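Local coordinates for acyl-CoA thioesterase II TesB2 (PDB 3U0A), which probably catalyses the hydrolysis of fatty acyl-CoA thioesters to free fatty acids and coenzyme A, as a member of the C/M/P thioester hydrolase family, at residues D180-D185 / R232-L237; V154-R159 / Q172-R177; A122-P127 / L238-S243. All coordinates share one frame; numbering follows the deposited sequence.

Contact 1 of 3, residues D180-D185 / R232-L237; sequences DPLPDD and RADEWL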
# COMPACT_ATOMS: atom_id res chain seq x y z
N ASP A 180 -18.32 13.56 19.36
CA ASP A 180 -18.07 14.87 19.96
C ASP A 180 -17.07 15.60 19.11
O ASP A 180 -16.19 14.96 18.53
CB ASP A 180 -17.47 14.74 21.37
CG ASP A 180 -18.46 14.23 22.43
OD1 ASP A 180 -19.67 13.94 22.14
OD2 ASP A 180 -17.98 14.13 23.58
N PRO A 181 -17.17 16.94 19.07
CA PRO A 181 -16.28 17.77 18.27
C PRO A 181 -14.86 17.57 18.73
O PRO A 181 -14.65 17.35 19.92
CB PRO A 181 -16.73 19.21 18.55
CG PRO A 181 -18.07 19.10 19.17
CD PRO A 181 -18.10 17.76 19.88
N LEU A 182 -13.93 17.67 17.79
CA LEU A 182 -12.53 17.44 18.02
C LEU A 182 -11.76 18.75 17.90
O LEU A 182 -12.19 19.67 17.22
CB LEU A 182 -12.00 16.47 16.94
CG LEU A 182 -12.57 15.05 16.95
CD1 LEU A 182 -12.44 14.32 15.63
CD2 LEU A 182 -11.90 14.27 18.07
N PRO A 183 -10.59 18.82 18.49
CA PRO A 183 -9.68 19.92 18.19
C PRO A 183 -9.40 20.05 16.69
O PRO A 183 -9.55 19.06 15.92
CB PRO A 183 -8.39 19.51 18.89
CG PRO A 183 -8.81 18.56 19.96
CD PRO A 183 -10.06 17.90 19.51
N ASP A 184 -8.97 21.26 16.30
CA ASP A 184 -8.60 21.57 14.90
C ASP A 184 -7.12 21.25 14.59
O ASP A 184 -6.40 22.10 14.06
CB ASP A 184 -8.85 23.05 14.59
CG ASP A 184 -10.29 23.43 14.75
OD1 ASP A 184 -11.12 22.49 14.81
OD2 ASP A 184 -10.60 24.66 14.84
N ASP A 185 -6.67 20.05 14.93
CA ASP A 185 -5.30 19.63 14.64
C ASP A 185 -5.35 18.53 13.57
O ASP A 185 -5.76 17.41 13.84
CB ASP A 185 -4.64 19.14 15.94
CG ASP A 185 -3.29 18.55 15.71
OD1 ASP A 185 -2.71 18.68 14.62
OD2 ASP A 185 -2.79 17.93 16.65
N ARG A 232 -12.67 16.24 8.15
CA ARG A 232 -12.88 16.26 9.58
C ARG A 232 -13.50 14.95 10.08
O ARG A 232 -14.56 14.55 9.60
CB ARG A 232 -13.78 17.42 9.93
CG ARG A 232 -13.08 18.78 9.90
CD ARG A 232 -13.81 19.84 10.72
NE ARG A 232 -13.83 19.50 12.16
CZ ARG A 232 -12.94 19.90 13.07
NH1 ARG A 232 -11.92 20.67 12.73
NH2 ARG A 232 -13.09 19.51 14.33
N ALA A 233 -12.85 14.30 11.04
CA ALA A 233 -13.35 13.05 11.60
C ALA A 233 -14.50 13.18 12.59
O ALA A 233 -15.01 12.18 13.01
CB ALA A 233 -12.23 12.31 12.25
N ASP A 234 -14.88 14.40 12.98
CA ASP A 234 -16.13 14.63 13.70
C ASP A 234 -17.32 14.99 12.75
O ASP A 234 -18.40 15.40 13.22
CB ASP A 234 -15.97 15.71 14.79
CG ASP A 234 -15.27 16.97 14.28
OD1 ASP A 234 -14.97 17.05 13.07
OD2 ASP A 234 -14.98 17.85 15.12
N GLU A 235 -17.11 14.80 11.45
CA GLU A 235 -18.17 14.91 10.44
C GLU A 235 -18.26 13.58 9.71
O GLU A 235 -17.32 12.80 9.75
CB GLU A 235 -17.87 16.05 9.46
CG GLU A 235 -18.21 17.44 10.02
CD GLU A 235 -17.96 18.60 9.05
OE1 GLU A 235 -17.50 18.38 7.87
OE2 GLU A 235 -18.26 19.76 9.47
N TRP A 236 -19.37 13.32 9.04
CA TRP A 236 -19.54 12.03 8.39
C TRP A 236 -18.48 11.74 7.34
O TRP A 236 -18.21 12.58 6.45
CB TRP A 236 -20.93 11.89 7.78
CG TRP A 236 -22.03 11.68 8.80
CD1 TRP A 236 -23.06 12.54 9.13
CD2 TRP A 236 -22.26 10.49 9.64
NE1 TRP A 236 -23.86 12.00 10.08
CE2 TRP A 236 -23.44 10.78 10.44
CE3 TRP A 236 -21.61 9.27 9.81
CZ2 TRP A 236 -23.93 9.88 11.38
CZ3 TRP A 236 -22.11 8.37 10.75
CH2 TRP A 236 -23.26 8.68 11.52
N LEU A 237 -17.86 10.56 7.48
CA LEU A 237 -16.99 9.95 6.48
C LEU A 237 -17.62 8.64 6.00
O LEU A 237 -18.09 7.83 6.81
CB LEU A 237 -15.62 9.66 7.08
CG LEU A 237 -14.86 10.83 7.67
CD1 LEU A 237 -13.71 10.34 8.51
CD2 LEU A 237 -14.42 11.82 6.58

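Contact 2 of 3, residues V154-R159 / Q172-R177; sequences VRIVPR and QQVWFR. With SO4 (sulfate ion), chain C.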
# COMPACT_ATOMS: atom_id res chain seq x y z
N VAL A 154 -21.37 4.70 14.06
CA VAL A 154 -20.97 3.77 13.01
C VAL A 154 -22.20 3.17 12.36
O VAL A 154 -23.05 2.65 13.06
CB VAL A 154 -20.09 2.67 13.58
CG1 VAL A 154 -19.46 1.88 12.45
CG2 VAL A 154 -19.02 3.28 14.51
N ARG A 155 -22.31 3.25 11.04
CA ARG A 155 -23.56 2.81 10.39
C ARG A 155 -23.20 2.02 9.17
O ARG A 155 -22.52 2.55 8.28
CB ARG A 155 -24.44 4.00 10.05
CG ARG A 155 -24.79 4.84 11.27
CD ARG A 155 -25.91 5.85 11.07
NE ARG A 155 -25.98 6.69 12.26
CZ ARG A 155 -26.81 7.72 12.47
NH1 ARG A 155 -27.72 8.07 11.57
NH2 ARG A 155 -26.73 8.40 13.61
N ILE A 156 -23.63 0.76 9.14
CA ILE A 156 -23.17 -0.21 8.17
C ILE A 156 -24.22 -0.35 7.10
O ILE A 156 -25.34 -0.73 7.38
CB ILE A 156 -22.86 -1.58 8.84
CG1 ILE A 156 -22.01 -1.32 10.11
CG2 ILE A 156 -22.12 -2.52 7.87
CD1 ILE A 156 -21.05 -2.42 10.53
N VAL A 157 -23.85 -0.03 5.87
CA VAL A 157 -24.79 -0.10 4.78
C VAL A 157 -25.22 -1.56 4.67
O VAL A 157 -24.38 -2.47 4.62
CB VAL A 157 -24.21 0.45 3.45
CG1 VAL A 157 -25.26 0.39 2.36
CG2 VAL A 157 -23.78 1.90 3.62
N PRO A 158 -26.54 -1.80 4.70
CA PRO A 158 -27.17 -3.12 4.51
C PRO A 158 -26.85 -3.73 3.17
O PRO A 158 -26.74 -3.00 2.15
CB PRO A 158 -28.66 -2.79 4.56
CG PRO A 158 -28.76 -1.61 5.42
CD PRO A 158 -27.53 -0.80 5.12
N ARG A 159 -26.74 -5.05 3.14
CA ARG A 159 -26.31 -5.71 1.91
C ARG A 159 -27.25 -5.28 0.72
O ARG A 159 -26.79 -5.02 -0.40
CB ARG A 159 -26.19 -7.24 2.10
N GLN A 172 -18.07 -3.79 1.27
CA GLN A 172 -18.76 -3.31 2.44
C GLN A 172 -18.66 -1.80 2.53
O GLN A 172 -17.63 -1.23 2.22
CB GLN A 172 -18.19 -3.98 3.67
CG GLN A 172 -18.59 -3.30 4.95
CD GLN A 172 -18.36 -4.16 6.16
OE1 GLN A 172 -19.30 -4.79 6.62
NE2 GLN A 172 -17.11 -4.22 6.68
N GLN A 173 -19.76 -1.16 2.93
CA GLN A 173 -19.79 0.28 3.14
C GLN A 173 -20.20 0.63 4.55
O GLN A 173 -21.22 0.15 5.05
CB GLN A 173 -20.71 0.94 2.11
CG GLN A 173 -19.99 1.11 0.78
CD GLN A 173 -20.92 1.34 -0.38
OE1 GLN A 173 -22.14 1.28 -0.24
NE2 GLN A 173 -20.34 1.63 -1.55
N VAL A 174 -19.37 1.47 5.19
CA VAL A 174 -19.61 1.94 6.55
C VAL A 174 -19.49 3.46 6.67
O VAL A 174 -18.51 4.04 6.20
CB VAL A 174 -18.62 1.31 7.55
CG1 VAL A 174 -19.10 1.57 8.97
CG2 VAL A 174 -18.50 -0.19 7.31
N TRP A 175 -20.46 4.09 7.31
CA TRP A 175 -20.34 5.50 7.67
C TRP A 175 -19.88 5.62 9.08
O TRP A 175 -20.36 4.94 9.96
CB TRP A 175 -21.67 6.19 7.59
CG TRP A 175 -22.21 6.46 6.23
CD1 TRP A 175 -23.10 5.69 5.52
CD2 TRP A 175 -21.95 7.62 5.40
NE1 TRP A 175 -23.38 6.27 4.32
CE2 TRP A 175 -22.72 7.44 4.19
CE3 TRP A 175 -21.19 8.76 5.54
CZ2 TRP A 175 -22.72 8.36 3.16
CZ3 TRP A 175 -21.16 9.68 4.49
CH2 TRP A 175 -21.91 9.48 3.33
N PHE A 176 -18.96 6.53 9.32
CA PHE A 176 -18.45 6.74 10.67
C PHE A 176 -18.21 8.20 10.95
O PHE A 176 -17.96 8.99 10.04
CB PHE A 176 -17.19 5.88 10.98
CG PHE A 176 -15.96 6.20 10.14
CD1 PHE A 176 -14.88 6.94 10.66
CD2 PHE A 176 -15.83 5.71 8.82
CE1 PHE A 176 -13.74 7.19 9.89
CE2 PHE A 176 -14.69 6.00 8.04
CZ PHE A 176 -13.64 6.72 8.59
N ARG A 177 -18.27 8.54 12.23
CA ARG A 177 -18.16 9.90 12.66
C ARG A 177 -17.85 9.88 14.16
O ARG A 177 -18.49 9.14 14.91
CB ARG A 177 -19.48 10.62 12.38
CG ARG A 177 -19.63 11.97 13.06
CD ARG A 177 -20.95 12.67 12.73
NE ARG A 177 -22.08 12.20 13.50
CZ ARG A 177 -23.28 12.80 13.53
NH1 ARG A 177 -23.52 13.91 12.82
NH2 ARG A 177 -24.25 12.29 14.27
S SO4 C . -26.94 15.38 13.60
O1 SO4 C . -26.24 15.82 12.35
O2 SO4 C . -27.92 14.26 13.35
O3 SO4 C . -25.98 14.93 14.66
O4 SO4 C . -27.68 16.57 14.11
O HOH W 1 -22.04 -2.67 3.27

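Contact 3 of 3, residues A122-P127 / L238-S243; sequences AMPAAP and LYDQSS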
# COMPACT_ATOMS: atom_id res chain seq x y z
N ALA A 122 -15.66 9.53 -8.51
CA ALA A 122 -16.91 10.00 -7.94
C ALA A 122 -17.23 9.17 -6.70
O ALA A 122 -16.93 7.97 -6.62
CB ALA A 122 -18.04 9.92 -8.97
N MET A 123 -17.85 9.82 -5.74
CA MET A 123 -18.38 9.13 -4.62
C MET A 123 -19.41 8.09 -5.08
O MET A 123 -20.31 8.42 -5.83
CB MET A 123 -19.07 10.11 -3.68
CG MET A 123 -19.25 9.51 -2.30
SD MET A 123 -20.18 10.62 -1.27
CE MET A 123 -20.39 9.71 0.26
N PRO A 124 -19.30 6.83 -4.62
CA PRO A 124 -20.30 5.84 -4.95
C PRO A 124 -21.66 6.18 -4.35
O PRO A 124 -21.74 6.90 -3.34
CB PRO A 124 -19.76 4.55 -4.32
CG PRO A 124 -18.99 5.04 -3.16
CD PRO A 124 -18.34 6.32 -3.63
N ALA A 125 -22.70 5.69 -5.02
CA ALA A 125 -24.04 5.79 -4.50
C ALA A 125 -24.09 5.02 -3.20
O ALA A 125 -23.88 3.80 -3.16
CB ALA A 125 -25.04 5.21 -5.50
N ALA A 126 -24.30 5.75 -2.12
CA ALA A 126 -24.60 5.17 -0.82
C ALA A 126 -25.85 5.88 -0.31
O ALA A 126 -26.23 6.96 -0.83
CB ALA A 126 -23.43 5.32 0.14
N PRO A 127 -26.54 5.25 0.64
CA PRO A 127 -27.67 5.94 1.21
C PRO A 127 -27.14 6.87 2.29
O PRO A 127 -26.05 6.61 2.81
CB PRO A 127 -28.53 4.82 1.78
CG PRO A 127 -27.60 3.69 1.99
CD PRO A 127 -26.53 3.82 0.96
N LEU A 238 -17.65 8.43 4.69
CA LEU A 238 -18.05 7.15 4.13
C LEU A 238 -16.84 6.32 3.74
O LEU A 238 -15.98 6.75 2.96
CB LEU A 238 -18.92 7.32 2.91
CG LEU A 238 -19.21 6.07 2.05
CD1 LEU A 238 -20.21 5.15 2.73
CD2 LEU A 238 -19.76 6.53 0.71
N TYR A 239 -16.79 5.12 4.31
CA TYR A 239 -15.77 4.20 4.00
C TYR A 239 -16.28 3.20 3.00
O TYR A 239 -17.06 2.32 3.32
CB TYR A 239 -15.35 3.43 5.22
CG TYR A 239 -13.91 3.03 5.18
CD1 TYR A 239 -13.15 3.10 3.99
CD2 TYR A 239 -13.29 2.56 6.32
CE1 TYR A 239 -11.79 2.73 3.99
CE2 TYR A 239 -11.94 2.19 6.32
CZ TYR A 239 -11.19 2.28 5.19
OH TYR A 239 -9.86 1.92 5.31
N ASP A 240 -15.80 3.33 1.78
CA ASP A 240 -16.15 2.39 0.75
C ASP A 240 -15.05 1.32 0.63
O ASP A 240 -13.93 1.62 0.23
CB ASP A 240 -16.38 3.14 -0.56
CG ASP A 240 -16.84 2.26 -1.65
OD1 ASP A 240 -17.57 1.29 -1.39
OD2 ASP A 240 -16.47 2.55 -2.78
N GLN A 241 -15.40 0.09 1.02
CA GLN A 241 -14.43 -1.00 1.25
C GLN A 241 -14.68 -2.18 0.33
O GLN A 241 -15.78 -2.34 -0.21
CB GLN A 241 -14.48 -1.54 2.68
CG GLN A 241 -14.51 -0.51 3.77
CD GLN A 241 -14.69 -1.13 5.16
OE1 GLN A 241 -15.44 -2.10 5.31
NE2 GLN A 241 -14.02 -0.58 6.16
N SER A 242 -13.64 -2.99 0.18
CA SER A 242 -13.74 -4.24 -0.55
C SER A 242 -12.60 -5.18 -0.20
O SER A 242 -11.55 -4.75 0.26
CB SER A 242 -13.77 -3.99 -2.07
OG SER A 242 -12.53 -4.30 -2.71
N SER A 243 -12.82 -6.46 -0.42
CA SER A 243 -11.80 -7.46 -0.27
C SER A 243 -11.66 -8.14 -1.61
O SER A 243 -12.41 -9.04 -1.93
CB SER A 243 -12.20 -8.48 0.79
OG SER A 243 -11.15 -9.42 1.00

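Contact 1 of 3, residues D180-D185 / R232-L237
Asp234 OD2 takes two donors at once, one from each segment. Leu182 N reaches Asp234 OD2 at 2.9 Å on the anti side, somewhat out of the carboxylate plane, while Arg232 NH2 meets the same oxygen on the syn side at 2.6 Å, almost straight. The other oxygen, Asp234 OD1, receives Arg232 NE at 2.9 Å, so the guanidinium holds the carboxylate side-on with two nitrogens, one to each oxygen, and this double grip fixes its rotation. A bend in the arginine chain at chi3 (64°) folds the guanidinium back toward Asp234, two residues further on in the type I turn from Arg232 to Glu235.

The same guanidinium also binds segment 180-185. Its NH2 lies 3.0 Å from Leu182 O, standing above the carbonyl plane, and NH1 forms a salt bridge with Asp184 OD1 at 2.9 Å. Here the carboxylate and guanidinium planes are nearly perpendicular, 85° apart. Arginine suits the place because its flat group points N-H donors several ways in one plane; its charge would probably also offset the repulsion between the two acids. Beneath, the short side chain of Ala233 lets Leu182 CD1 lie close against the turn's backbone, 3.6 Å from Asp234 N.

Asp184, Arg232 and Asp234 thus form a salt-bridge network pinning together the loop between strand 171-178 and helix 186-200 and the loop leading into strand 237-247. Leu182, Arg232 and Ala233 lean on the helix, whose His189 bonds both loops, at Pro183 O and Ala233 N, and Asp185 is its N-cap, through Val187 N.

Contact 2 of 3, residues V154-R159 / Q172-R177
With chi1 of -169° in Val154 and -167° in Val174, each valine carries CG1 opposite its own backbone N, and the two methyls meet at 3.5 Å on the sheet face they share with Ile156. The pair is diagonal: Val154 lies across from Phe176, and Ile156 across from Val174, in non-hydrogen-bonded positions. Branched side chains suit these places because they shield the backbone and favour an extended chain.

Arg155 and Trp175 make up the hydrogen-bonded pair between them, with Arg155 N to Trp175 O at 2.8 Å and Trp175 N to Arg155 O at 2.7 Å. Their side chains occupy the other face. The extended chain of Arg155 carries its guanidinium clear of the sheet to Pro129 O and to a salt bridge with Asp153, and Trp236 packs on this side chain. Two residues on, Val157 N donates to Gln173 O at 2.8 Å. The two side chains there lie side by side and point the same way, Val157 CG2 being 3.6 Å from Gln173 CB. The same methyl, Val157 CG2, approaches Trp175 CD1 at 4.3 Å; the indole suits the place by spreading a broad apolar surface over this face. A water then continues the pairing, donating to Val157 O at 2.7 Å and accepting from Gln173 N at 2.8 Å, where the backbones have begun to part.

At the far end Arg177 turns one edge of its guanidinium to a sulfate, probably from the crystallisation liquor, with NH2 bonded to its O3.

The strands run antiparallel at 162°, consecutive in sequence and adjacent in space. Strand 152-156 is one of the two outermost within this chain, so the pair forms an edge of the C-terminal HotDog half, whose antiparallel strands curve round helix 186-200.

Contact 3 of 3, residues A122-P127 / L238-S243
Leu238 has the largest surface buried by the contact, and its CD2 methyl receives three side chains of the loop. Met123 CE packs tightly against Leu238 CD2 at 3.3 Å, with Ala126 CB at 3.9 Å and Pro124 CG at 4.2 Å from the same methyl. The leucine's first torsion (chi1 169°) sets CG opposite the backbone N and sends the isobutyl group off the strand toward segment 122-127. Met123 answers with a fully extended chain, which crosses the leucine obliquely and touches it with its terminal CE; a long, unbranched and flexible side chain suits a loop that must reach down to a sheet from outside it. The methionine CE also lies 3.9 Å from Leu238 CB, and Trp175 and Phe258, on the strands flanking 237-247, also touch the methionine side chain.

The sheet belongs to the C-terminal of two HotDog domains, and segment 122-127 to the loop between strands 119-120 and 152-156. It lies across the face turned away from helix 186-200, whereas Tyr239, pointing the other way, packs against that helix.

Pro124 follows, with the next largest buried area. Its rigid ring faces two residues of the strand: CG sits 3.6 Å from Asp240 OD2 as well as near the leucine methyl. Asp240 and Pro124 come from opposite directions, and the contact with OD2 is simple van der Waals packing; the other carboxylate oxygen, OD1, accepts a hydrogen bond from Gln173 NE2. Ala126 meets the leucine with its single methyl, CB. Ala122, at the start of the segment, is backbone-bonded to the second subunit.

From the N terminus, the chain opens contact 3 at 122-127, after strand 119-120. It then forms strand 152-156, which residues 172-177 rejoin to close contact 2 over a short loop. Contact 1 opens just afterwards at 180-185 and closes at 232-237, having enclosed helix 186-200 and strand 217-227. Contact 3 closes last, at 238-243. Contacts 2 and 1 therefore follow one another within the wide loop of contact 3, and none cross. Strand 171-178 lies between strands 152-156 and 237-247, bonded to the latter through Leu237 and Tyr239, while contact 1 ties the loops beside the helix and contact 3 adds the loop that follows strand 119-120.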